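Local atomic coordinates of Lmo1340 protein (Listeria monocytogenes, PDB entry 4NLM), a protein that is of unknown function, is probably a surface lipoprotein in the bacterium, and folds as a YqgU-like six-bladed beta propeller. Residues A[146-151]-A[186-191]; A[161-166]-A[170-175]. One frame throughout, in Å; residues are numbered along the deposited sequence.

Contact 1 (A[146-151]-A[186-191])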
ATOM      1  N   PRO A 146      -3.651   4.136 -15.509  1.00 15.31           N
ATOM      2  CA  PRO A 146      -3.986   2.887 -14.831  1.00 15.11           C
ATOM      3  C   PRO A 146      -4.229   1.651 -15.718  1.00 14.16           C
ATOM      4  O   PRO A 146      -4.591   0.579 -15.197  1.00 15.25           O
ATOM      5  CB  PRO A 146      -5.179   3.273 -13.955  1.00 17.20           C
ATOM      6  CG  PRO A 146      -5.814   4.385 -14.718  1.00 20.90           C
ATOM      7  CD  PRO A 146      -4.671   5.166 -15.300  1.00 19.69           C
ATOM      8  N   GLU A 147      -3.937   1.784 -16.996  1.00 13.94           N
ATOM      9  CA  GLU A 147      -3.897   0.647 -17.873  1.00 16.20           C
ATOM     10  C   GLU A 147      -2.592  -0.160 -17.638  1.00 13.86           C
ATOM     11  O   GLU A 147      -2.423  -1.279 -18.147  1.00 16.01           O
ATOM     12  CB  GLU A 147      -3.963   1.121 -19.317  1.00 20.22           C
ATOM     13  CG  GLU A 147      -5.327   1.705 -19.735  1.00 27.89           C
ATOM     14  CD  GLU A 147      -5.642   3.142 -19.295  1.00 28.28           C
ATOM     15  OE1 GLU A 147      -4.727   3.920 -18.941  1.00 20.56           O
ATOM     16  OE2 GLU A 147      -6.832   3.541 -19.347  1.00 34.48           O
ATOM     17  N   LYS A 148      -1.638   0.440 -16.930  1.00 12.53           N
ATOM     18  CA  LYS A 148      -0.324  -0.163 -16.742  1.00 13.12           C
ATOM     19  C   LYS A 148      -0.084  -0.644 -15.311  1.00 12.53           C
ATOM     20  O   LYS A 148      -0.264   0.128 -14.353  1.00 12.79           O
ATOM     21  CB  LYS A 148       0.771   0.852 -17.014  1.00 14.10           C
ATOM     22  CG  LYS A 148       0.737   1.431 -18.400  1.00 17.83           C
ATOM     23  CD  LYS A 148       1.905   2.368 -18.610  1.00 19.31           C
ATOM     24  CE  LYS A 148       1.664   3.165 -19.886  1.00 23.77           C
ATOM     25  NZ  LYS A 148       2.858   3.976 -20.223  1.00 21.81           N
ATOM     26  N   ILE A 149       0.343  -1.901 -15.182  1.00 10.65           N
ATOM     27  CA  ILE A 149       0.716  -2.478 -13.907  1.00 11.66           C
ATOM     28  C   ILE A 149       2.109  -3.034 -14.065  1.00 10.09           C
ATOM     29  O   ILE A 149       2.372  -3.927 -14.901  1.00 12.56           O
ATOM     30  CB  ILE A 149      -0.265  -3.559 -13.444  1.00 12.94           C
ATOM     31  CG1 ILE A 149      -1.679  -2.991 -13.319  1.00 13.99           C
ATOM     32  CG2 ILE A 149       0.148  -4.124 -12.086  1.00 14.79           C
ATOM     33  CD1 ILE A 149      -2.720  -4.036 -12.978  1.00 16.41           C
HETATM   34  N   MSE A 150       3.025  -2.526 -13.260  1.00 10.20           N
HETATM   35  CA  MSE A 150       4.382  -3.021 -13.253  1.00 10.72           C
HETATM   36  C   MSE A 150       4.495  -4.030 -12.121  1.00 10.62           C
HETATM   37  O   MSE A 150       3.848  -3.895 -11.082  1.00 12.11           O
HETATM   38  CB  MSE A 150       5.308  -1.822 -13.034  1.00 15.50           C
HETATM   39  CG  MSE A 150       6.767  -2.106 -12.724  1.00 19.70           C
HETATM   40 SE   MSE A 150       7.725  -0.393 -12.843  1.00 20.44          SE
HETATM   41  CE  MSE A 150       7.062   0.555 -11.239  1.00 18.17           C
ATOM     42  N   PHE A 151       5.322  -5.050 -12.273  1.00 10.35           N
ATOM     43  CA  PHE A 151       5.496  -6.031 -11.235  1.00 11.42           C
ATOM     44  C   PHE A 151       6.873  -6.624 -11.229  1.00 11.59           C
ATOM     45  O   PHE A 151       7.537  -6.778 -12.272  1.00 12.24           O
ATOM     46  CB  PHE A 151       4.397  -7.096 -11.289  1.00 14.29           C
ATOM     47  CG  PHE A 151       4.246  -7.768 -12.602  1.00 14.28           C
ATOM     48  CD1 PHE A 151       4.940  -8.929 -12.848  1.00 16.23           C
ATOM     49  CD2 PHE A 151       3.368  -7.300 -13.553  1.00 17.92           C
ATOM     50  CE1 PHE A 151       4.843  -9.593 -14.050  1.00 22.91           C
ATOM     51  CE2 PHE A 151       3.247  -7.968 -14.765  1.00 24.02           C
ATOM     52  CZ  PHE A 151       3.984  -9.105 -15.008  1.00 24.76           C
ATOM     53  N   GLY A 186       5.230   8.553 -13.218  1.00 19.09           N
ATOM     54  CA  GLY A 186       4.439   9.140 -14.291  1.00 19.85           C
ATOM     55  C   GLY A 186       4.050   8.047 -15.288  1.00 16.83           C
ATOM     56  O   GLY A 186       4.272   6.853 -15.049  1.00 18.99           O
ATOM     57  N   ASP A 187       3.525   8.479 -16.431  1.00 18.05           N
ATOM     58  CA  ASP A 187       3.083   7.572 -17.480  1.00 18.88           C
ATOM     59  C   ASP A 187       4.182   6.561 -17.838  1.00 18.14           C
ATOM     60  O   ASP A 187       3.917   5.357 -17.896  1.00 17.67           O
ATOM     61  CB  ASP A 187       2.676   8.401 -18.703  1.00 20.11           C
ATOM     62  CG  ASP A 187       2.084   7.574 -19.847  1.00 21.89           C
ATOM     63  OD1 ASP A 187       1.535   6.476 -19.619  1.00 24.19           O
ATOM     64  OD2 ASP A 187       2.138   8.065 -20.999  1.00 36.41           O
ATOM     65  N   ASN A 188       5.408   7.053 -18.028  1.00 16.66           N
ATOM     66  CA  ASN A 188       6.539   6.202 -18.451  1.00 17.55           C
ATOM     67  C   ASN A 188       7.794   6.326 -17.602  1.00 15.87           C
ATOM     68  O   ASN A 188       8.869   5.950 -18.035  1.00 17.80           O
ATOM     69  CB  ASN A 188       6.934   6.529 -19.902  1.00 21.99           C
ATOM     70  CG  ASN A 188       5.900   6.084 -20.927  1.00 23.91           C
ATOM     71  OD1 ASN A 188       5.526   4.910 -20.982  1.00 38.00           O
ATOM     72  ND2 ASN A 188       5.423   7.019 -21.731  1.00 25.33           N
ATOM     73  N   LEU A 189       7.663   6.853 -16.401  1.00 16.47           N
ATOM     74  CA  LEU A 189       8.799   7.095 -15.530  1.00 15.00           C
ATOM     75  C   LEU A 189       8.728   6.257 -14.269  1.00 15.18           C
ATOM     76  O   LEU A 189       7.646   6.068 -13.696  1.00 15.04           O
ATOM     77  CB  LEU A 189       8.861   8.556 -15.089  1.00 18.17           C
ATOM     78  CG  LEU A 189       9.115   9.585 -16.176  1.00 18.85           C
ATOM     79  CD1 LEU A 189       8.984  11.004 -15.646  1.00 22.13           C
ATOM     80  CD2 LEU A 189      10.473   9.398 -16.841  1.00 21.26           C
ATOM     81  N   VAL A 190       9.876   5.753 -13.832  0.50 15.05           N
ATOM     82  CA  VAL A 190       9.952   4.976 -12.593  0.50 15.51           C
ATOM     83  C   VAL A 190      11.121   5.497 -11.785  0.50 14.91           C
ATOM     84  O   VAL A 190      12.110   5.972 -12.336  0.50 13.96           O
ATOM     85  CB  VAL A 190      10.133   3.459 -12.859  0.50 17.23           C
ATOM     86  CG1 VAL A 190      11.449   3.170 -13.564  0.50 17.41           C
ATOM     87  CG2 VAL A 190      10.087   2.674 -11.562  0.50 21.72           C
ATOM     88  N   ILE A 191      10.946   5.502 -10.473  1.00 13.87           N
ATOM     89  CA  ILE A 191      12.001   5.831  -9.546  1.00 13.35           C
ATOM     90  C   ILE A 191      12.385   4.511  -8.853  1.00 12.97           C
ATOM     91  O   ILE A 191      11.522   3.679  -8.543  1.00 14.11           O
ATOM     92  CB  ILE A 191      11.542   6.855  -8.480  1.00 14.13           C
ATOM     93  CG1 ILE A 191      11.271   8.231  -9.082  1.00 16.28           C
ATOM     94  CG2 ILE A 191      12.581   7.023  -7.377  1.00 16.36           C
ATOM     95  CD1 ILE A 191      10.605   9.208  -8.134  1.00 17.79           C
TER
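K148 reaches across from one sheet to the turn of the next and ends on two oxygens of a single residue. Its ammonium NZ bonds the backbone O of D187 at 2.9 Å and also the carboxylate OD1 of D187 at 2.9 Å, the second bond being a salt bridge. Neither acceptor is met in its own plane: the nitrogen stands 54° out of the carbonyl plane and 57° out of the carboxylate plane. The N188 side chain adds its oxygen to the same spot, with OD1 2.9 Å from K148 NZ but at too poor an angle for a hydrogen bond. Three oxygens gathered round one ammonium would probably favour its charged form.

The lysine gets there by lying straight beyond CG, while D187 turns its CG anti to the backbone N (chi1 -175°), bringing OD1 in across the lysine chain at about a right angle. S145 OG holds that same OD1 from just before strand 148-155, and N142 ND2 bonds the carbonyl O of G186 at the start of the turn.

Farther in, the chemistry becomes apolar. The methyl CE of selenomethionine M150 touches V190 CG2 at 3.7 Å in one of two modelled V190 conformers, the bend at chi3 setting this methyl off the otherwise extended chain. I182 packs on both M150 and V190, and W184 touches both M150 and K148, so strand 182-184 lines both parts of the contact. The contact thus joins strand 148-155, paired with 137-141 and 159-166, to strand 189-194 of the following four-stranded sheet.

Contact 2 (A[161-166]-A[170-175])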
ATOM      1  N   GLN A 161      13.139  -9.797 -11.379  1.00 13.42           N
ATOM      2  CA  GLN A 161      13.031  -9.124 -12.679  1.00 13.03           C
ATOM      3  C   GLN A 161      11.791  -8.266 -12.587  1.00 11.75           C
ATOM      4  O   GLN A 161      10.951  -8.477 -11.716  1.00 12.85           O
ATOM      5  CB  GLN A 161      12.959 -10.134 -13.815  1.00 14.15           C
ATOM      6  CG  GLN A 161      11.673 -10.910 -13.806  1.00 12.39           C
ATOM      7  CD  GLN A 161      11.633 -12.108 -14.721  1.00 13.49           C
ATOM      8  OE1 GLN A 161      12.656 -12.457 -15.312  1.00 17.37           O
ATOM      9  NE2 GLN A 161      10.487 -12.697 -14.900  1.00 14.99           N
ATOM     10  N   ILE A 162      11.704  -7.308 -13.491  1.00 11.61           N
ATOM     11  CA  ILE A 162      10.623  -6.296 -13.497  1.00 11.93           C
ATOM     12  C   ILE A 162      10.016  -6.219 -14.889  1.00 11.69           C
ATOM     13  O   ILE A 162      10.733  -6.179 -15.889  1.00 12.30           O
ATOM     14  CB  ILE A 162      11.140  -4.907 -13.117  1.00 12.75           C
ATOM     15  CG1 ILE A 162      12.015  -4.987 -11.860  1.00 14.88           C
ATOM     16  CG2 ILE A 162       9.970  -3.945 -12.911  1.00 15.09           C
ATOM     17  CD1 ILE A 162      12.555  -3.631 -11.478  1.00 18.54           C
ATOM     18  N   GLU A 163       8.696  -6.235 -14.945  1.00 11.03           N
ATOM     19  CA  GLU A 163       7.966  -6.126 -16.202  1.00 11.93           C
ATOM     20  C   GLU A 163       6.809  -5.174 -16.041  1.00 11.75           C
ATOM     21  O   GLU A 163       6.363  -4.898 -14.949  1.00 11.91           O
ATOM     22  CB  GLU A 163       7.442  -7.519 -16.579  1.00 14.00           C
ATOM     23  CG  GLU A 163       8.539  -8.498 -16.962  1.00 14.49           C
ATOM     24  CD  GLU A 163       8.103  -9.955 -16.893  1.00 15.20           C
ATOM     25  OE1 GLU A 163       8.430 -10.700 -17.834  1.00 15.32           O
ATOM     26  OE2 GLU A 163       7.443 -10.360 -15.917  1.00 19.10           O
ATOM     27  N   ASN A 164       6.360  -4.643 -17.154  1.00 12.96           N
ATOM     28  CA  ASN A 164       5.193  -3.778 -17.227  1.00 14.09           C
ATOM     29  C   ASN A 164       4.154  -4.395 -18.123  1.00 13.33           C
ATOM     30  O   ASN A 164       4.429  -4.711 -19.282  1.00 15.19           O
ATOM     31  CB  ASN A 164       5.557  -2.411 -17.786  1.00 16.40           C
ATOM     32  CG  ASN A 164       4.371  -1.462 -17.840  1.00 17.28           C
ATOM     33  OD1 ASN A 164       3.566  -1.407 -16.914  1.00 20.62           O
ATOM     34  ND2 ASN A 164       4.274  -0.716 -18.903  1.00 22.46           N
ATOM     35  N   TRP A 165       2.962  -4.580 -17.593  1.00 15.11           N
ATOM     36  CA  TRP A 165       1.836  -5.082 -18.326  1.00 14.03           C
ATOM     37  C   TRP A 165       0.827  -4.008 -18.625  1.00 12.85           C
ATOM     38  O   TRP A 165       0.270  -3.467 -17.674  1.00 13.07           O
ATOM     39  CB  TRP A 165       1.174  -6.182 -17.508  1.00 14.42           C
ATOM     40  CG  TRP A 165      -0.004  -6.874 -18.160  1.00 14.72           C
ATOM     41  CD1 TRP A 165      -0.148  -7.199 -19.475  1.00 16.00           C
ATOM     42  CD2 TRP A 165      -1.173  -7.395 -17.488  1.00 13.82           C
ATOM     43  NE1 TRP A 165      -1.326  -7.904 -19.674  1.00 16.17           N
ATOM     44  CE2 TRP A 165      -1.970  -8.037 -18.471  1.00 15.90           C
ATOM     45  CE3 TRP A 165      -1.616  -7.387 -16.158  1.00 15.40           C
ATOM     46  CZ2 TRP A 165      -3.189  -8.626 -18.167  1.00 17.26           C
ATOM     47  CZ3 TRP A 165      -2.828  -8.003 -15.858  1.00 16.66           C
ATOM     48  CH2 TRP A 165      -3.592  -8.622 -16.852  1.00 16.64           C
ATOM     49  N   ASP A 166       0.665  -3.665 -19.909  1.00 14.74           N
ATOM     50  CA  ASP A 166      -0.417  -2.780 -20.315  1.00 14.91           C
ATOM     51  C   ASP A 166      -1.541  -3.730 -20.648  1.00 14.61           C
ATOM     52  O   ASP A 166      -1.537  -4.371 -21.715  1.00 15.43           O
ATOM     53  CB  ASP A 166      -0.075  -1.907 -21.515  1.00 18.16           C
ATOM     54  CG  ASP A 166      -1.181  -0.956 -21.834  1.00 18.67           C
ATOM     55  OD1 ASP A 166      -2.373  -1.355 -21.688  1.00 17.66           O
ATOM     56  OD2 ASP A 166      -0.887   0.196 -22.190  1.00 29.54           O
ATOM     57  N   ASP A 170      -2.590  -5.696 -24.195  1.00 20.32           N
ATOM     58  CA  ASP A 170      -1.974  -7.020 -24.159  1.00 23.98           C
ATOM     59  C   ASP A 170      -0.484  -6.920 -24.451  1.00 24.91           C
ATOM     60  O   ASP A 170       0.061  -7.739 -25.204  1.00 30.24           O
ATOM     61  CB  ASP A 170      -2.645  -7.963 -25.161  1.00 27.91           C
ATOM     62  CG  ASP A 170      -4.124  -8.094 -24.924  1.00 34.60           C
ATOM     63  OD1 ASP A 170      -4.512  -8.349 -23.773  1.00 39.37           O
ATOM     64  OD2 ASP A 170      -4.902  -7.954 -25.894  1.00 31.99           O
ATOM     65  N   GLN A 171       0.172  -5.947 -23.818  1.00 23.60           N
ATOM     66  CA  GLN A 171       1.592  -5.677 -24.047  1.00 19.57           C
ATOM     67  C   GLN A 171       2.369  -5.942 -22.737  1.00 20.31           C
ATOM     68  O   GLN A 171       1.955  -5.490 -21.672  1.00 19.66           O
ATOM     69  CB  GLN A 171       1.770  -4.222 -24.480  1.00 28.31           C
ATOM     70  CG  GLN A 171       3.131  -3.904 -25.075  1.00 28.96           C
ATOM     71  CD  GLN A 171       3.288  -2.443 -25.422  1.00 43.58           C
ATOM     72  OE1 GLN A 171       2.304  -1.711 -25.560  1.00 57.25           O
ATOM     73  NE2 GLN A 171       4.532  -2.005 -25.571  1.00 49.51           N
ATOM     74  N   LEU A 172       3.458  -6.701 -22.814  1.00 18.89           N
ATOM     75  CA  LEU A 172       4.320  -6.973 -21.674  1.00 18.59           C
ATOM     76  C   LEU A 172       5.706  -6.543 -22.093  1.00 18.25           C
ATOM     77  O   LEU A 172       6.234  -7.045 -23.083  1.00 22.90           O
ATOM     78  CB  LEU A 172       4.328  -8.455 -21.301  1.00 21.37           C
ATOM     79  CG  LEU A 172       5.069  -8.851 -20.016  1.00 23.42           C
ATOM     80  CD1 LEU A 172       4.247  -8.393 -18.825  1.00 20.21           C
ATOM     81  CD2 LEU A 172       5.323 -10.352 -19.939  1.00 26.97           C
ATOM     82  N   ASP A 173       6.291  -5.636 -21.330  1.00 16.43           N
ATOM     83  CA  ASP A 173       7.604  -5.086 -21.600  1.00 15.96           C
ATOM     84  C   ASP A 173       8.521  -5.285 -20.407  1.00 16.32           C
ATOM     85  O   ASP A 173       8.107  -5.179 -19.247  1.00 17.75           O
ATOM     86  CB  ASP A 173       7.474  -3.570 -21.850  1.00 18.98           C
ATOM     87  CG  ASP A 173       6.703  -3.228 -23.125  1.00 22.83           C
ATOM     88  OD1 ASP A 173       6.951  -3.855 -24.167  1.00 32.20           O
ATOM     89  OD2 ASP A 173       5.877  -2.302 -23.086  1.00 33.41           O
ATOM     90  N   LYS A 174       9.785  -5.560 -20.682  1.00 16.38           N
ATOM     91  CA  LYS A 174      10.776  -5.636 -19.634  1.00 15.99           C
ATOM     92  C   LYS A 174      11.151  -4.240 -19.172  1.00 18.51           C
ATOM     93  O   LYS A 174      11.215  -3.317 -19.976  1.00 20.36           O
ATOM     94  CB  LYS A 174      12.039  -6.304 -20.136  1.00 18.65           C
ATOM     95  CG  LYS A 174      11.790  -7.713 -20.570  1.00 18.54           C
ATOM     96  CD  LYS A 174      13.077  -8.307 -21.069  1.00 26.70           C
ATOM     97  CE  LYS A 174      12.803  -9.680 -21.607  1.00 20.28           C
ATOM     98  NZ  LYS A 174      12.255 -10.589 -20.588  1.00 20.87           N
ATOM     99  N   ILE A 175      11.402  -4.102 -17.877  1.00 15.59           N
ATOM    100  CA  ILE A 175      11.869  -2.838 -17.288  1.00 16.80           C
ATOM    101  C   ILE A 175      13.283  -3.102 -16.789  1.00 16.88           C
ATOM    102  O   ILE A 175      13.494  -3.916 -15.874  1.00 17.42           O
ATOM    103  CB  ILE A 175      10.949  -2.343 -16.161  1.00 16.44           C
ATOM    104  CG1 ILE A 175       9.569  -2.066 -16.753  1.00 19.60           C
ATOM    105  CG2 ILE A 175      11.524  -1.102 -15.497  1.00 20.65           C
ATOM    106  CD1 ILE A 175       8.615  -1.385 -15.829  1.00 22.43           C
TER
HETATM  107  O   HOH W   1      14.052  -6.430 -14.949  1.00 16.74           O
HETATM  108  O   HOH W   2       9.134 -10.209 -20.599  1.00 17.93           O
HETATM  109  O   HOH W   3      11.202 -10.584 -17.889  1.00 20.38           O
HETATM  110  O   HOH W   4       3.686  -2.737 -21.692  1.00 26.43           O
HETATM  111  O   HOH W   5       6.455  -0.478 -21.033  1.00 30.46           O
HETATM  112  O   HOH W   6      -4.039  -7.991 -21.434  1.00 35.28           O
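The indole of W165 meets the partner strand at its edge: Q171 O lies near the ring plane, 3.5 Å from W165 CD1. With CG anti to the backbone N (chi1 -177°), the ring is brought alongside that carbonyl. On the same sheet face W165 CB packs against L172 CD1 at 4.0 Å, and R130 of strand 126-132 touches both side chains. Next to CD1 on the same edge, NE1 gives a weak bond to a water; the onward link from this water to D170 OD1 is doubtful.

E163 and K174 share the W165 face. Their charged ends stay 4.7 Å apart, from E163 OE1 to K174 NZ, and two waters span them, each accepting from the lysine and donating to the carboxylate. At the far end the contact is aliphatic: I162 CG2 rests on I175 CB at 3.8 Å, while I175 CD1 comes equally near N164 CB. M150 and I210 also touch I175, closing in this buried end. On the face carrying N164 and D173, a water accepts from N164 ND2 and donates to D173 OD2.

Antiparallel backbone bonds tie the strands. N164 and D173 form a hydrogen-bonded pair, with N164 N to D173 O at 2.8 Å and the return bond from D173 N to N164 O at 2.9 Å. D166 and Q171 repeat the pairing, and I175 N adds a bond to I162 O. D166 OD1 is held by T168 OG1 and L169 N inside the turn. With D170 and Q171 both facing D166, this is a beta hairpin closed by a G1 beta bulge, forming the last two strands of a four-stranded antiparallel propeller blade.

In the fold
Contact 2 lies within one sheet, pairing its last two strands, and contact 1 joins that sheet to the next, their centres about 10 Å apart. The hairpin 161-166 with 170-175 depends on backbone pairing, and its outermost strand carries several exposed, water-bridged side chains farther from the chain's centre. Between 146-151 and 186-191, by contrast, side chains do the work: a partly exposed charged grip beside a buried apolar touch. Strands 148-155 and 159-166 are neighbours, through probable hydrogen bonds such as W165 N to I149 O, 2.8 Å. M150 serves both contacts, since it also packs on I175, which carries the hairpin's apolar end into the packing between successive sheets.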